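Local coordinates for Tautomerase_3 domain-containing protein (Corynebacterium halotolerans YIM 70093 = DSM 44683, PDB 7M58) that belongs to the cis-3-chloroacrylic acid dehalogenase family of the tautomerase superfamily and may act as a hydrolytic dehalogenase, at residues M112-G116 with K117-E121. Residues are numbered along the deposited sequence; the frame is centred on the assembly and turned at random.
Sequences MTEYG and KLLPE
The carbonyl oxygen of Met112 is gripped twice by the returning strand. Leu119 N donates a hydrogen bond to Met112 O at 2.9 Å, and Leu118 CA makes a CA-H...O contact with Met112 O at 3.2 Å. Two longer backbone bonds close the hairpin, Glu114 N to Lys117 O at 3.2 Å and Lys117 N to Glu114 O at 3.3 Å. The type I' turn from Glu114 to Lys117 makes this a two-residue β-hairpin, with Tyr115 and Gly116 both at positive phi. One face carries the non-hydrogen-bonded pair Thr113 and Leu118, where CG2 of Thr113 meets CD2 of Leu118 at 3.7 Å. On the side of the hairpin that carries Glu114, Leu119 CD1 meets two side chains, Met112 CE at 3.3 Å and Glu114 CD at 3.6 Å. The methionine chain bends at its last torsion (chi3 -58°), which brings CE against Leu119 CD1, whereas Glu114 runs extended beyond CG and lays its carboxylate against the same leucine methyl. Its OE2 is hydrogen-bonded to Tyr103 OH of the second subunit, and Thr113 OG1 is hydrogen-bonded to Thr86 OG1 and Val102 N of that chain. Met112 and Thr113 also pair with a strand there, so the hairpin extends a sheet across the trimer interface. Glu114 also touches Pro1, the amino-terminal proline that serves as catalytic base or acid in tautomerase-superfamily enzymes; the hairpin thus probably places this carboxylate at the active-site region, where the leucine methyl and the intersubunit hydrogen bond limit how it can turn.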
ATOM      1  N   MET A 112     -10.611   8.767  -5.203  1.00 32.34           N
ATOM      2  CA  MET A 112     -11.170   7.437  -5.046  1.00 30.76           C
ATOM      3  C   MET A 112     -12.406   7.299  -5.914  1.00 33.60           C
ATOM      4  O   MET A 112     -13.223   8.224  -5.973  1.00 38.04           O
ATOM      5  CB  MET A 112     -11.561   7.148  -3.602  1.00 28.61           C
ATOM      6  CG  MET A 112     -10.426   7.244  -2.646  1.00 37.06           C
ATOM      7  SD  MET A 112     -10.778   6.493  -1.048  1.00 47.71           S
ATOM      8  CE  MET A 112     -12.175   7.347  -0.505  1.00 30.55           C
ATOM      9  N   THR A 113     -12.523   6.172  -6.610  1.00 26.43           N
ATOM     10  CA  THR A 113     -13.796   5.726  -7.158  1.00 28.74           C
ATOM     11  C   THR A 113     -14.213   4.482  -6.389  1.00 29.09           C
ATOM     12  O   THR A 113     -13.387   3.622  -6.081  1.00 27.10           O
ATOM     13  CB  THR A 113     -13.763   5.412  -8.669  1.00 26.46           C
ATOM     14  OG1 THR A 113     -12.887   4.304  -8.934  1.00 32.01           O
ATOM     15  CG2 THR A 113     -13.341   6.611  -9.477  1.00 25.57           C
ATOM     16  N   GLU A 114     -15.492   4.423  -6.059  1.00 29.57           N
ATOM     17  CA  GLU A 114     -16.151   3.244  -5.527  1.00 27.99           C
ATOM     18  C   GLU A 114     -17.557   3.260  -6.107  1.00 29.69           C
ATOM     19  O   GLU A 114     -18.173   4.327  -6.216  1.00 23.07           O
ATOM     20  CB  GLU A 114     -16.197   3.259  -3.993  1.00 27.76           C
ATOM     21  CG  GLU A 114     -14.849   3.151  -3.303  1.00 29.62           C
ATOM     22  CD  GLU A 114     -14.988   3.030  -1.781  1.00 39.39           C
ATOM     23  OE1 GLU A 114     -16.132   2.794  -1.308  1.00 36.90           O
ATOM     24  OE2 GLU A 114     -13.962   3.147  -1.053  1.00 34.41           O
ATOM     25  N   TYR A 115     -18.047   2.085  -6.511  1.00 31.25           N
ATOM     26  CA  TYR A 115     -19.327   1.970  -7.215  1.00 29.02           C
ATOM     27  C   TYR A 115     -19.364   2.830  -8.477  1.00 25.61           C
ATOM     28  O   TYR A 115     -20.404   3.376  -8.841  1.00 28.97           O
ATOM     29  CB  TYR A 115     -20.495   2.304  -6.284  1.00 23.25           C
ATOM     30  CG  TYR A 115     -20.479   1.400  -5.088  1.00 26.49           C
ATOM     31  CD1 TYR A 115     -20.838   0.056  -5.207  1.00 28.00           C
ATOM     32  CD2 TYR A 115     -20.083   1.863  -3.851  1.00 26.90           C
ATOM     33  CE1 TYR A 115     -20.812  -0.794  -4.124  1.00 25.71           C
ATOM     34  CE2 TYR A 115     -20.061   1.022  -2.756  1.00 27.03           C
ATOM     35  CZ  TYR A 115     -20.425  -0.304  -2.903  1.00 30.19           C
ATOM     36  OH  TYR A 115     -20.397  -1.140  -1.827  1.00 27.21           O
ATOM     37  N   GLY A 116     -18.222   2.955  -9.144  1.00 23.28           N
ATOM     38  CA  GLY A 116     -18.132   3.666 -10.404  1.00 30.71           C
ATOM     39  C   GLY A 116     -18.167   5.182 -10.328  1.00 30.84           C
ATOM     40  O   GLY A 116     -18.256   5.834 -11.378  1.00 23.80           O
ATOM     41  N   LYS A 117     -18.080   5.770  -9.139  1.00 27.56           N
ATOM     42  CA  LYS A 117     -18.254   7.209  -9.012  1.00 29.79           C
ATOM     43  C   LYS A 117     -17.201   7.774  -8.073  1.00 32.45           C
ATOM     44  O   LYS A 117     -16.840   7.127  -7.086  1.00 33.22           O
ATOM     45  CB  LYS A 117     -19.666   7.547  -8.504  1.00 29.19           C
ATOM     46  CG  LYS A 117     -20.678   7.861  -9.623  1.00 37.62           C
ATOM     47  CD  LYS A 117     -21.385   6.603 -10.130  1.00 45.22           C
ATOM     48  CE  LYS A 117     -22.122   6.835 -11.457  1.00 42.10           C
ATOM     49  NZ  LYS A 117     -21.199   7.201 -12.582  1.00 43.46           N
ATOM     50  N   LEU A 118     -16.699   8.969  -8.382  1.00 30.36           N
ATOM     51  CA  LEU A 118     -15.733   9.593  -7.487  1.00 25.76           C
ATOM     52  C   LEU A 118     -16.394   9.826  -6.143  1.00 23.91           C
ATOM     53  O   LEU A 118     -17.585  10.127  -6.069  1.00 23.69           O
ATOM     54  CB  LEU A 118     -15.209  10.909  -8.062  1.00 24.76           C
ATOM     55  CG  LEU A 118     -14.280  10.666  -9.250  1.00 36.18           C
ATOM     56  CD1 LEU A 118     -14.110  11.894 -10.120  1.00 38.38           C
ATOM     57  CD2 LEU A 118     -12.934  10.173  -8.752  1.00 36.47           C
ATOM     58  N   LEU A 119     -15.648   9.602  -5.089  1.00 25.84           N
ATOM     59  CA  LEU A 119     -16.198   9.702  -3.744  1.00 28.21           C
ATOM     60  C   LEU A 119     -16.165  11.145  -3.269  1.00 30.93           C
ATOM     61  O   LEU A 119     -15.310  11.924  -3.699  1.00 30.45           O
ATOM     62  CB  LEU A 119     -15.410   8.840  -2.768  1.00 26.14           C
ATOM     63  CG  LEU A 119     -15.670   7.339  -2.828  1.00 37.79           C
ATOM     64  CD1 LEU A 119     -15.187   6.639  -1.564  1.00 31.43           C
ATOM     65  CD2 LEU A 119     -17.156   7.070  -3.039  1.00 30.67           C
ATOM     66  N   PRO A 120     -17.092  11.547  -2.409  1.00 32.33           N
ATOM     67  CA  PRO A 120     -17.072  12.924  -1.922  1.00 28.16           C
ATOM     68  C   PRO A 120     -16.266  13.066  -0.649  1.00 33.18           C
ATOM     69  O   PRO A 120     -15.822  12.080  -0.047  1.00 33.36           O
ATOM     70  CB  PRO A 120     -18.548  13.201  -1.648  1.00 30.36           C
ATOM     71  CG  PRO A 120     -18.990  11.868  -1.068  1.00 31.68           C
ATOM     72  CD  PRO A 120     -18.238  10.802  -1.853  1.00 28.88           C
ATOM     73  N   GLU A 121     -16.129  14.328  -0.243  1.00 42.21           N
ATOM     74  CA  GLU A 121     -15.824  14.700   1.132  1.00 39.89           C
ATOM     75  C   GLU A 121     -16.536  13.849   2.183  1.00 40.18           C
ATOM     76  O   GLU A 121     -17.726  13.519   2.032  1.00 39.30           O
ATOM     77  CB  GLU A 121     -16.275  16.135   1.341  1.00 45.36           C
ATOM     78  CG  GLU A 121     -16.231  16.609   2.739  1.00 57.78           C
ATOM     79  CD  GLU A 121     -16.491  18.075   2.887  1.00 67.89           C
ATOM     80  OE1 GLU A 121     -16.084  18.817   1.978  1.00 72.48           O
ATOM     81  OE2 GLU A 121     -17.337  18.472   3.758  1.00 72.67           O
TER